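Local coordinates for ABC transporter, substrate binding protein (Agrobacterium tumefaciens, PDB 3C9H), which probably binds a solute in the periplasm and delivers it to an ABC transporter for uptake, and binds a magnesium ion, at residues A[150-155]-A[228-233]; A[222-227]-A[247-252]; A[289-294]-A[304-309]. All coordinates share one frame; numbering follows the deposited sequence.

Contacts 1 and 2 are neighbours, their centres 11 Å apart, and they meet directly where Phe228 N faces Arg222 O at 3.0 Å, a probable hydrogen bond. Their segments alternate along the chain: 150-155, 222-227, 228-233, 247-252. Both gather around strand 135-142, which pairs antiparallel with strands 230-235 and 249-252. Contact 3 comes later in the chain, with its centre 29 Å from contact 1 and 28 Å from contact 2, and packs on helix 44-57, which follows the magnesium ligands Ser41 and Asp43. The separation suits the two-lobed fold of periplasmic solute-binding proteins: contacts 1 and 2 probably lie in one lobe and contact 3 in the other.

Contact 1. Residues A[150-155]-A[228-233]; sequences KPPATR and FVLGYN
Arg155 and Tyr232 mark the closest approach of the two backbones, yet their CA atoms stay 9.5 Å apart, so the loop 150-155 and the short strand at 230-231 meet through side chains. The polar end of the contact is a single bond across it, Arg155 NE donating to Tyr232 OH over 2.9 Å and nearly straight at 160°. The hydroxyl lies close to the guanidinium plane, while the tyrosine ring stands almost perpendicular to it, the two planes 81° apart; edge meets edge without stacking. Arg155 reaches this far because its chain is extended from CG to NE. Tyr232 OH also bonds to Asp191 OD2, as expected of a hydroxyl that accepts the N-H of Arg155 and probably donates to the carboxylate. The far side of the guanidinium is held as well, NH2 forming a salt bridge with Asp256 OD1. Two residues earlier on the strand, the CG-CD edge of the Pro152 ring meets the branch end of Leu230, with Pro152 CD 4.0 Å from Leu230 CD2, a simple apolar touch. Thr154 is the N-cap of helix 155-164, so the loop delivers Pro152 and Arg155 just as that helix starts. The helix covers the apolar pair with Phe158, while strands 173-176 and 135-142, which flank strand 230-235, press Ile173 and Tyr141 against Leu230.

Contact 2. Residues A[222-227]-A[247-252]; sequences RVSDGR and PDVGIV
Just past Ser224, which touches Val249 across the contact, two guanidinium groups lie close together: Arg227 has Arg222 CG 3.5 Å from its plane, centred on one face, and Asp225 OD1 in plane at its edge, while Arg227 NH1 sits 3.9 Å above one face of the Arg222 guanidinium, toward its rim. Arg227 NE meets the syn lone pair of Asp225 OD1 in an almost straight bond (177°), and Arg227 NH2 completes the salt bridge to Asp225 OD2 at 2.9 Å, weak in its angle. The same OD1 also accepts from Arg227 N on its anti side at 3.3 Å, 26° out of the carboxylate plane: an Asx turn just after helix 216-224. Gly226, at positive phi, carries the chain through the turn, its N bonded to Val223 O. Across the contact the touches are van der Waals, carbon against carbon or against the oxygens of Ser224. Val249 has CG1 anti to its backbone N (chi1 -175°), which leaves CG2 to press on the last helical turn, 3.5 Å from both Ser224 CA and Ser224 OG. Next to it Asp248 CB rests 3.7 Å from Ser224 O. Trp242 of helix 236-245 also packs on Ser224. The Asp225-Arg227 pair is thus made within the turn itself and does not bridge the two segments; helix end and strand 249-252 meet without a hydrogen bond between them.

Contact 3. Residues A[289-294]-A[304-309]; sequences GQTIMA and PEVAGE
Thr291 OG1, whose hydrogen-bond partner is the carbonyl O of Lys287 one turn earlier in its helix, is also the polar atom that Val306 leans on, with Val306 CG2 3.8 Å away. The torsion explains the bond: with OG1 beside its own backbone N (chi1 -57°), the hydroxyl turns back to the preceding turn, and Val306 CG2 lies against it. The two side chains pass at a slant, and Val306 CG1 stands somewhat further from the same oxygen, at 4.2 Å. Val306 carries the loop's side of the contact. It is buried and points at the helix, and its two methyls divide the work. CG2 drops beside the aliphatic start of Gln290, 3.7 Å from Gln290 CB, whereas CG1 turns along the helix to Ala294 CB at 4.4 Å. Here chi1 of 180° places CG1 anti to the backbone N, and the branch sends one methyl toward Gln290 and the other toward Ala294, a turn further along. Residues 290, 291 and 294 lie on one face of helix 287-296, which keeps its regular bonding beneath the valine: Ala294 N donates to Gln290 O at 3.1 Å. Further along the loop, Gly308 O accepts from the hydroxyls of Thr311, just before helix 312-319, and Thr314 in its first turn. On another side of the helix, Ile292 and Met293 pack on Met50 of helix 44-57. What results is ordinary helix-to-loop packing: after helix 287-296 the chain doubles back, and one valine packs the returning segment against the helix it has just left, probably within one lobe of the two-lobed solute-binding protein fold and away from the magnesium site.

Contact 1. Residues A[150-155]-A[228-233]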
ATOM      1  N   LYS A 150      19.804 -14.783  13.779  1.00 29.71           N
ATOM      2  CA  LYS A 150      18.825 -14.573  12.718  1.00 30.18           C
ATOM      3  C   LYS A 150      17.869 -13.424  13.100  1.00 28.51           C
ATOM      4  O   LYS A 150      17.703 -13.113  14.283  1.00 27.19           O
ATOM      5  CB  LYS A 150      18.096 -15.873  12.363  1.00 30.81           C
ATOM      6  CG  LYS A 150      17.239 -16.502  13.444  1.00 32.51           C
ATOM      7  CD  LYS A 150      16.573 -17.763  12.858  1.00 33.46           C
ATOM      8  CE  LYS A 150      15.860 -18.636  13.914  1.00 38.40           C
ATOM      9  NZ  LYS A 150      15.336 -17.912  15.142  1.00 41.48           N
ATOM     10  N   PRO A 151      17.263 -12.758  12.100  1.00 28.46           N
ATOM     11  CA  PRO A 151      16.399 -11.646  12.496  1.00 27.68           C
ATOM     12  C   PRO A 151      15.119 -12.112  13.181  1.00 27.12           C
ATOM     13  O   PRO A 151      14.751 -13.281  13.053  1.00 26.11           O
ATOM     14  CB  PRO A 151      16.088 -10.962  11.168  1.00 27.85           C
ATOM     15  CG  PRO A 151      16.173 -12.024  10.165  1.00 27.48           C
ATOM     16  CD  PRO A 151      17.311 -12.911  10.631  1.00 28.18           C
ATOM     17  N   PRO A 152      14.444 -11.196  13.915  1.00 26.98           N
ATOM     18  CA  PRO A 152      13.187 -11.503  14.595  1.00 26.66           C
ATOM     19  C   PRO A 152      12.088 -11.824  13.585  1.00 26.46           C
ATOM     20  O   PRO A 152      12.069 -11.238  12.509  1.00 26.16           O
ATOM     21  CB  PRO A 152      12.888 -10.224  15.382  1.00 26.32           C
ATOM     22  CG  PRO A 152      13.625  -9.142  14.658  1.00 27.18           C
ATOM     23  CD  PRO A 152      14.843  -9.782  14.096  1.00 26.78           C
ATOM     24  N   ALA A 153      11.237 -12.800  13.916  1.00 26.50           N
ATOM     25  CA  ALA A 153      10.170 -13.281  13.035  1.00 26.41           C
ATOM     26  C   ALA A 153       8.762 -13.051  13.607  1.00 25.73           C
ATOM     27  O   ALA A 153       7.769 -13.373  12.963  1.00 25.18           O
ATOM     28  CB  ALA A 153      10.368 -14.765  12.747  1.00 26.43           C
ATOM     29  N   THR A 154       8.689 -12.505  14.812  1.00 25.42           N
ATOM     30  CA  THR A 154       7.449 -12.156  15.460  1.00 25.34           C
ATOM     31  C   THR A 154       7.670 -10.831  16.166  1.00 25.81           C
ATOM     32  O   THR A 154       8.809 -10.375  16.325  1.00 25.14           O
ATOM     33  CB  THR A 154       7.015 -13.206  16.522  1.00 25.14           C
ATOM     34  OG1 THR A 154       7.886 -13.137  17.654  1.00 24.63           O
ATOM     35  CG2 THR A 154       6.985 -14.615  15.954  1.00 25.19           C
ATOM     36  N   ARG A 155       6.584 -10.233  16.626  1.00 26.22           N
ATOM     37  CA  ARG A 155       6.653  -8.982  17.353  1.00 26.98           C
ATOM     38  C   ARG A 155       7.305  -9.132  18.734  1.00 27.10           C
ATOM     39  O   ARG A 155       8.039  -8.263  19.155  1.00 26.73           O
ATOM     40  CB  ARG A 155       5.254  -8.357  17.429  1.00 27.59           C
ATOM     41  CG  ARG A 155       4.927  -7.653  16.105  1.00 27.36           C
ATOM     42  CD  ARG A 155       3.477  -7.552  15.827  1.00 28.82           C
ATOM     43  NE  ARG A 155       3.236  -7.066  14.468  1.00 29.46           N
ATOM     44  CZ  ARG A 155       3.125  -7.842  13.395  1.00 29.75           C
ATOM     45  NH1 ARG A 155       2.901  -7.292  12.220  1.00 29.43           N
ATOM     46  NH2 ARG A 155       3.207  -9.161  13.488  1.00 30.99           N
ATOM     47  N   PHE A 228      20.269   1.371   8.602  1.00 28.07           N
ATOM     48  CA  PHE A 228      19.290   0.759   9.478  1.00 27.13           C
ATOM     49  C   PHE A 228      19.453  -0.736   9.429  1.00 26.19           C
ATOM     50  O   PHE A 228      19.761  -1.286   8.390  1.00 26.44           O
ATOM     51  CB  PHE A 228      17.868   1.079   8.989  1.00 26.92           C
ATOM     52  CG  PHE A 228      17.482   2.540   9.101  1.00 26.88           C
ATOM     53  CD1 PHE A 228      18.090   3.394  10.001  1.00 27.17           C
ATOM     54  CD2 PHE A 228      16.430   3.031   8.335  1.00 28.82           C
ATOM     55  CE1 PHE A 228      17.702   4.728  10.100  1.00 27.83           C
ATOM     56  CE2 PHE A 228      16.037   4.365   8.430  1.00 27.65           C
ATOM     57  CZ  PHE A 228      16.680   5.208   9.314  1.00 27.42           C
ATOM     58  N   VAL A 229      19.212  -1.402  10.549  1.00 25.89           N
ATOM     59  CA  VAL A 229      19.316  -2.864  10.593  1.00 25.02           C
ATOM     60  C   VAL A 229      17.953  -3.560  10.420  1.00 24.44           C
ATOM     61  O   VAL A 229      17.891  -4.699   9.983  1.00 24.27           O
ATOM     62  CB  VAL A 229      19.977  -3.304  11.895  1.00 25.59           C
ATOM     63  CG1 VAL A 229      21.385  -2.674  11.987  1.00 24.78           C
ATOM     64  CG2 VAL A 229      19.106  -2.962  13.118  1.00 23.18           C
ATOM     65  N   LEU A 230      16.871  -2.866  10.772  1.00 23.59           N
ATOM     66  CA  LEU A 230      15.515  -3.424  10.727  1.00 23.14           C
ATOM     67  C   LEU A 230      14.494  -2.368  10.300  1.00 22.47           C
ATOM     68  O   LEU A 230      14.578  -1.203  10.712  1.00 21.63           O
ATOM     69  CB  LEU A 230      15.086  -3.940  12.112  1.00 23.20           C
ATOM     70  CG  LEU A 230      15.601  -5.295  12.600  1.00 24.28           C
ATOM     71  CD1 LEU A 230      15.373  -5.408  14.111  1.00 24.08           C
ATOM     72  CD2 LEU A 230      14.942  -6.450  11.849  1.00 22.84           C
ATOM     73  N   GLY A 231      13.517  -2.789   9.503  1.00 22.35           N
ATOM     74  CA  GLY A 231      12.303  -2.006   9.270  1.00 22.21           C
ATOM     75  C   GLY A 231      11.048  -2.797   9.613  1.00 22.18           C
ATOM     76  O   GLY A 231      10.995  -4.027   9.440  1.00 20.60           O
ATOM     77  N   TYR A 232      10.029  -2.084  10.085  1.00 22.56           N
ATOM     78  CA  TYR A 232       8.797  -2.680  10.568  1.00 22.66           C
ATOM     79  C   TYR A 232       7.598  -2.170   9.746  1.00 21.84           C
ATOM     80  O   TYR A 232       7.489  -0.973   9.507  1.00 20.94           O
ATOM     81  CB  TYR A 232       8.595  -2.347  12.060  1.00 23.86           C
ATOM     82  CG  TYR A 232       7.285  -2.831  12.601  1.00 24.20           C
ATOM     83  CD1 TYR A 232       7.112  -4.163  12.934  1.00 26.88           C
ATOM     84  CD2 TYR A 232       6.206  -1.966  12.775  1.00 25.90           C
ATOM     85  CE1 TYR A 232       5.894  -4.635  13.400  1.00 26.89           C
ATOM     86  CE2 TYR A 232       4.973  -2.431  13.253  1.00 25.74           C
ATOM     87  CZ  TYR A 232       4.827  -3.760  13.557  1.00 26.10           C
ATOM     88  OH  TYR A 232       3.629  -4.242  14.042  1.00 27.28           O
ATOM     89  N   ASN A 233       6.707  -3.079   9.359  1.00 21.40           N
ATOM     90  CA  ASN A 233       5.500  -2.757   8.564  1.00 21.61           C
ATOM     91  C   ASN A 233       5.782  -2.176   7.190  1.00 21.08           C
ATOM     92  O   ASN A 233       5.093  -1.264   6.725  1.00 21.33           O
ATOM     93  CB  ASN A 233       4.574  -1.812   9.334  1.00 22.59           C
ATOM     94  CG  ASN A 233       3.572  -2.539  10.209  1.00 23.49           C
ATOM     95  OD1 ASN A 233       2.672  -1.906  10.802  1.00 27.78           O
ATOM     96  ND2 ASN A 233       3.697  -3.849  10.290  1.00 20.63           N
TER

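Contact 2. Residues A[222-227]-A[247-252]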
ATOM      1  N   ARG A 222      17.689   2.797   3.199  1.00 27.30           N
ATOM      2  CA  ARG A 222      18.521   2.884   4.395  1.00 27.86           C
ATOM      3  C   ARG A 222      18.857   1.515   5.025  1.00 27.78           C
ATOM      4  O   ARG A 222      19.947   1.329   5.590  1.00 27.64           O
ATOM      5  CB  ARG A 222      17.889   3.830   5.407  1.00 27.85           C
ATOM      6  CG  ARG A 222      18.012   5.320   4.983  1.00 28.40           C
ATOM      7  CD  ARG A 222      17.023   6.218   5.713  1.00 29.51           C
ATOM      8  NE  ARG A 222      17.136   7.608   5.265  1.00 30.59           N
ATOM      9  CZ  ARG A 222      16.741   8.063   4.079  1.00 32.22           C
ATOM     10  NH1 ARG A 222      16.155   7.264   3.184  1.00 32.53           N
ATOM     11  NH2 ARG A 222      16.924   9.347   3.780  1.00 35.04           N
ATOM     12  N   VAL A 223      17.920   0.577   4.942  1.00 27.15           N
ATOM     13  CA  VAL A 223      18.168  -0.824   5.317  1.00 27.68           C
ATOM     14  C   VAL A 223      19.151  -1.449   4.331  1.00 28.27           C
ATOM     15  O   VAL A 223      20.039  -2.177   4.746  1.00 28.11           O
ATOM     16  CB  VAL A 223      16.846  -1.659   5.417  1.00 27.24           C
ATOM     17  CG1 VAL A 223      17.128  -3.172   5.630  1.00 26.60           C
ATOM     18  CG2 VAL A 223      15.971  -1.106   6.579  1.00 25.43           C
ATOM     19  N   SER A 224      19.031  -1.101   3.052  1.00 28.98           N
ATOM     20  CA  SER A 224      19.823  -1.709   1.977  1.00 30.25           C
ATOM     21  C   SER A 224      21.311  -1.537   2.191  1.00 31.03           C
ATOM     22  O   SER A 224      22.083  -2.468   1.971  1.00 31.35           O
ATOM     23  CB  SER A 224      19.462  -1.101   0.611  1.00 30.56           C
ATOM     24  OG  SER A 224      19.868  -1.946  -0.442  1.00 33.53           O
ATOM     25  N   ASP A 225      21.704  -0.342   2.620  1.00 31.74           N
ATOM     26  CA  ASP A 225      23.105  -0.036   2.813  1.00 31.88           C
ATOM     27  C   ASP A 225      23.497  -0.000   4.285  1.00 32.26           C
ATOM     28  O   ASP A 225      24.515   0.556   4.645  1.00 32.59           O
ATOM     29  CB  ASP A 225      23.471   1.275   2.120  1.00 32.86           C
ATOM     30  CG  ASP A 225      22.795   2.466   2.729  1.00 33.68           C
ATOM     31  OD1 ASP A 225      22.242   2.358   3.839  1.00 34.60           O
ATOM     32  OD2 ASP A 225      22.833   3.526   2.088  1.00 38.73           O
ATOM     33  N   GLY A 226      22.663  -0.568   5.140  1.00 31.73           N
ATOM     34  CA  GLY A 226      23.056  -0.809   6.513  1.00 30.84           C
ATOM     35  C   GLY A 226      22.976   0.361   7.447  1.00 30.51           C
ATOM     36  O   GLY A 226      23.317   0.198   8.599  1.00 29.66           O
ATOM     37  N   ARG A 227      22.502   1.531   6.995  1.00 29.47           N
ATOM     38  CA  ARG A 227      22.233   2.630   7.940  1.00 29.63           C
ATOM     39  C   ARG A 227      21.247   2.187   9.023  1.00 29.13           C
ATOM     40  O   ARG A 227      21.389   2.560  10.198  1.00 29.49           O
ATOM     41  CB  ARG A 227      21.696   3.876   7.229  1.00 29.72           C
ATOM     42  CG  ARG A 227      22.778   4.715   6.533  1.00 31.20           C
ATOM     43  CD  ARG A 227      22.174   5.851   5.722  1.00 30.84           C
ATOM     44  NE  ARG A 227      21.696   5.361   4.436  1.00 32.61           N
ATOM     45  CZ  ARG A 227      21.081   6.102   3.516  1.00 34.15           C
ATOM     46  NH1 ARG A 227      20.826   7.378   3.736  1.00 35.24           N
ATOM     47  NH2 ARG A 227      20.714   5.550   2.366  1.00 34.42           N
ATOM     48  N   PRO A 247      21.085  -7.266  -2.822  1.00 40.84           N
ATOM     49  CA  PRO A 247      21.101  -8.551  -2.114  1.00 40.01           C
ATOM     50  C   PRO A 247      21.148  -8.457  -0.572  1.00 38.76           C
ATOM     51  O   PRO A 247      20.787  -9.417   0.097  1.00 39.44           O
ATOM     52  CB  PRO A 247      22.360  -9.237  -2.674  1.00 40.72           C
ATOM     53  CG  PRO A 247      23.253  -8.119  -3.048  1.00 41.20           C
ATOM     54  CD  PRO A 247      22.332  -7.040  -3.575  1.00 41.11           C
ATOM     55  N   ASP A 248      21.537  -7.317  -0.016  1.00 37.46           N
ATOM     56  CA  ASP A 248      21.606  -7.164   1.449  1.00 36.51           C
ATOM     57  C   ASP A 248      20.285  -6.827   2.163  1.00 35.44           C
ATOM     58  O   ASP A 248      20.265  -6.688   3.395  1.00 35.13           O
ATOM     59  CB  ASP A 248      22.675  -6.152   1.821  1.00 36.26           C
ATOM     60  CG  ASP A 248      24.062  -6.592   1.380  1.00 36.72           C
ATOM     61  OD1 ASP A 248      24.271  -7.795   1.103  1.00 37.77           O
ATOM     62  OD2 ASP A 248      24.942  -5.728   1.312  1.00 34.42           O
ATOM     63  N   VAL A 249      19.189  -6.704   1.413  1.00 33.95           N
ATOM     64  CA  VAL A 249      17.865  -6.533   2.025  1.00 32.57           C
ATOM     65  C   VAL A 249      17.197  -7.896   2.150  1.00 31.14           C
ATOM     66  O   VAL A 249      16.897  -8.558   1.146  1.00 30.69           O
ATOM     67  CB  VAL A 249      16.933  -5.577   1.225  1.00 32.61           C
ATOM     68  CG1 VAL A 249      15.628  -5.347   1.990  1.00 33.98           C
ATOM     69  CG2 VAL A 249      17.596  -4.235   0.971  1.00 30.81           C
ATOM     70  N   GLY A 250      16.972  -8.309   3.389  1.00 29.62           N
ATOM     71  CA  GLY A 250      16.196  -9.510   3.688  1.00 29.28           C
ATOM     72  C   GLY A 250      14.791  -9.155   4.137  1.00 27.89           C
ATOM     73  O   GLY A 250      14.539  -8.046   4.604  1.00 27.17           O
ATOM     74  N   ILE A 251      13.889 -10.108   3.989  1.00 27.63           N
ATOM     75  CA  ILE A 251      12.472  -9.958   4.289  1.00 28.36           C
ATOM     76  C   ILE A 251      12.017 -11.089   5.212  1.00 28.79           C
ATOM     77  O   ILE A 251      12.399 -12.251   5.003  1.00 28.38           O
ATOM     78  CB  ILE A 251      11.610 -10.057   2.995  1.00 27.70           C
ATOM     79  CG1 ILE A 251      11.995  -8.967   1.985  1.00 28.95           C
ATOM     80  CG2 ILE A 251      10.118  -9.998   3.341  1.00 27.15           C
ATOM     81  CD1 ILE A 251      11.494  -9.230   0.565  1.00 28.46           C
ATOM     82  N   VAL A 252      11.177 -10.758   6.192  1.00 29.14           N
ATOM     83  CA  VAL A 252      10.487 -11.749   7.034  1.00 29.33           C
ATOM     84  C   VAL A 252       9.005 -11.423   7.072  1.00 29.93           C
ATOM     85  O   VAL A 252       8.612 -10.303   7.455  1.00 28.99           O
ATOM     86  CB  VAL A 252      11.064 -11.771   8.490  1.00 29.34           C
ATOM     87  CG1 VAL A 252      10.420 -12.877   9.310  1.00 28.61           C
ATOM     88  CG2 VAL A 252      12.537 -11.943   8.480  1.00 28.54           C
TER

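Contact 3. Residues A[289-294]-A[304-309]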
ATOM      1  N   GLY A 289      -3.554  -7.296 -17.146  1.00 26.67           N
ATOM      2  CA  GLY A 289      -3.046  -6.350 -16.179  1.00 26.55           C
ATOM      3  C   GLY A 289      -2.646  -7.019 -14.872  1.00 25.43           C
ATOM      4  O   GLY A 289      -1.565  -6.777 -14.341  1.00 24.13           O
ATOM      5  N   GLN A 290      -3.518  -7.888 -14.377  1.00 25.27           N
ATOM      6  CA  GLN A 290      -3.251  -8.635 -13.146  1.00 25.04           C
ATOM      7  C   GLN A 290      -2.069  -9.599 -13.269  1.00 25.25           C
ATOM      8  O   GLN A 290      -1.377  -9.855 -12.281  1.00 24.28           O
ATOM      9  CB  GLN A 290      -4.520  -9.377 -12.699  1.00 25.22           C
ATOM     10  CG  GLN A 290      -5.651  -8.445 -12.235  1.00 22.97           C
ATOM     11  CD  GLN A 290      -5.613  -8.083 -10.752  1.00 23.12           C
ATOM     12  OE1 GLN A 290      -5.684  -6.894 -10.394  1.00 22.31           O
ATOM     13  NE2 GLN A 290      -5.492  -9.085  -9.888  1.00 17.59           N
ATOM     14  N   THR A 291      -1.827 -10.126 -14.475  1.00 25.36           N
ATOM     15  CA  THR A 291      -0.656 -10.986 -14.718  1.00 25.95           C
ATOM     16  C   THR A 291       0.664 -10.182 -14.695  1.00 26.03           C
ATOM     17  O   THR A 291       1.682 -10.667 -14.193  1.00 25.52           O
ATOM     18  CB  THR A 291      -0.795 -11.810 -16.025  1.00 25.57           C
ATOM     19  OG1 THR A 291      -1.979 -12.597 -15.963  1.00 25.12           O
ATOM     20  CG2 THR A 291       0.396 -12.757 -16.227  1.00 26.39           C
ATOM     21  N   ILE A 292       0.640  -8.959 -15.216  1.00 26.97           N
ATOM     22  CA  ILE A 292       1.804  -8.050 -15.126  1.00 27.46           C
ATOM     23  C   ILE A 292       2.156  -7.768 -13.675  1.00 28.09           C
ATOM     24  O   ILE A 292       3.322  -7.881 -13.284  1.00 28.34           O
ATOM     25  CB  ILE A 292       1.596  -6.718 -15.891  1.00 27.33           C
ATOM     26  CG1 ILE A 292       1.466  -6.978 -17.401  1.00 26.79           C
ATOM     27  CG2 ILE A 292       2.754  -5.741 -15.593  1.00 26.93           C
ATOM     28  CD1 ILE A 292       0.851  -5.787 -18.206  1.00 26.58           C
ATOM     29  N   MET A 293       1.167  -7.420 -12.863  1.00 29.18           N
ATOM     30  CA  MET A 293       1.381  -7.251 -11.403  1.00 29.98           C
ATOM     31  C   MET A 293       2.040  -8.486 -10.745  1.00 30.33           C
ATOM     32  O   MET A 293       3.100  -8.409 -10.112  1.00 30.18           O
ATOM     33  CB  MET A 293       0.044  -7.075 -10.691  1.00 30.34           C
ATOM     34  CG  MET A 293      -0.579  -5.707 -10.674  1.00 32.77           C
ATOM     35  SD  MET A 293      -2.254  -5.875  -9.932  1.00 29.52           S
ATOM     36  CE  MET A 293      -2.990  -4.377 -10.568  1.00 32.26           C
ATOM     37  N   ALA A 294       1.385  -9.626 -10.901  1.00 30.68           N
ATOM     38  CA  ALA A 294       1.831 -10.868 -10.295  1.00 31.62           C
ATOM     39  C   ALA A 294       3.212 -11.306 -10.778  1.00 32.34           C
ATOM     40  O   ALA A 294       4.036 -11.752  -9.983  1.00 31.81           O
ATOM     41  CB  ALA A 294       0.826 -11.970 -10.565  1.00 30.51           C
ATOM     42  N   PRO A 304      -9.788 -13.546 -10.220  1.00 30.53           N
ATOM     43  CA  PRO A 304     -10.006 -14.986 -10.200  1.00 31.71           C
ATOM     44  C   PRO A 304      -9.491 -15.671 -11.488  1.00 32.80           C
ATOM     45  O   PRO A 304      -9.443 -16.900 -11.557  1.00 34.16           O
ATOM     46  CB  PRO A 304     -11.531 -15.110 -10.047  1.00 31.83           C
ATOM     47  CG  PRO A 304     -12.099 -13.858 -10.617  1.00 31.62           C
ATOM     48  CD  PRO A 304     -11.050 -12.785 -10.382  1.00 31.01           C
ATOM     49  N   GLU A 305      -9.111 -14.887 -12.488  1.00 33.11           N
ATOM     50  CA  GLU A 305      -8.517 -15.408 -13.716  1.00 33.77           C
ATOM     51  C   GLU A 305      -7.014 -15.654 -13.673  1.00 33.82           C
ATOM     52  O   GLU A 305      -6.468 -16.206 -14.629  1.00 34.08           O
ATOM     53  CB  GLU A 305      -8.777 -14.439 -14.859  1.00 34.14           C
ATOM     54  CG  GLU A 305     -10.231 -14.190 -15.124  1.00 34.66           C
ATOM     55  CD  GLU A 305     -10.406 -13.347 -16.365  1.00 36.40           C
ATOM     56  OE1 GLU A 305     -10.107 -12.119 -16.324  1.00 40.13           O
ATOM     57  OE2 GLU A 305     -10.806 -13.924 -17.392  1.00 39.35           O
ATOM     58  N   VAL A 306      -6.333 -15.241 -12.607  1.00 33.30           N
ATOM     59  CA  VAL A 306      -4.878 -15.377 -12.534  1.00 33.06           C
ATOM     60  C   VAL A 306      -4.467 -16.472 -11.523  1.00 33.86           C
ATOM     61  O   VAL A 306      -4.930 -16.492 -10.380  1.00 32.83           O
ATOM     62  CB  VAL A 306      -4.217 -14.000 -12.245  1.00 33.23           C
ATOM     63  CG1 VAL A 306      -2.677 -14.102 -12.156  1.00 30.64           C
ATOM     64  CG2 VAL A 306      -4.647 -12.984 -13.317  1.00 28.59           C
ATOM     65  N   ALA A 307      -3.628 -17.400 -11.991  1.00 34.62           N
ATOM     66  CA  ALA A 307      -3.131 -18.536 -11.194  1.00 35.55           C
ATOM     67  C   ALA A 307      -1.661 -18.338 -10.896  1.00 36.07           C
ATOM     68  O   ALA A 307      -0.990 -17.583 -11.581  1.00 37.12           O
ATOM     69  CB  ALA A 307      -3.332 -19.861 -11.951  1.00 35.56           C
ATOM     70  N   GLY A 308      -1.174 -18.997  -9.852  1.00 36.35           N
ATOM     71  CA  GLY A 308       0.251 -18.976  -9.518  1.00 36.36           C
ATOM     72  C   GLY A 308       0.491 -18.558  -8.085  1.00 36.53           C
ATOM     73  O   GLY A 308      -0.454 -18.376  -7.317  1.00 36.43           O
ATOM     74  N   GLU A 309       1.760 -18.404  -7.719  1.00 36.99           N
ATOM     75  CA  GLU A 309       2.111 -18.183  -6.313  1.00 36.90           C
ATOM     76  C   GLU A 309       1.839 -16.743  -5.866  1.00 35.68           C
ATOM     77  O   GLU A 309       1.444 -16.508  -4.719  1.00 35.93           O
ATOM     78  CB  GLU A 309       3.558 -18.621  -6.036  1.00 37.61           C
ATOM     79  CG  GLU A 309       4.635 -17.667  -6.466  1.00 40.00           C
ATOM     80  CD  GLU A 309       6.028 -18.092  -5.964  1.00 41.33           C
ATOM     81  OE1 GLU A 309       6.365 -19.303  -6.037  1.00 47.92           O
ATOM     82  OE2 GLU A 309       6.785 -17.209  -5.502  1.00 48.23           O
TER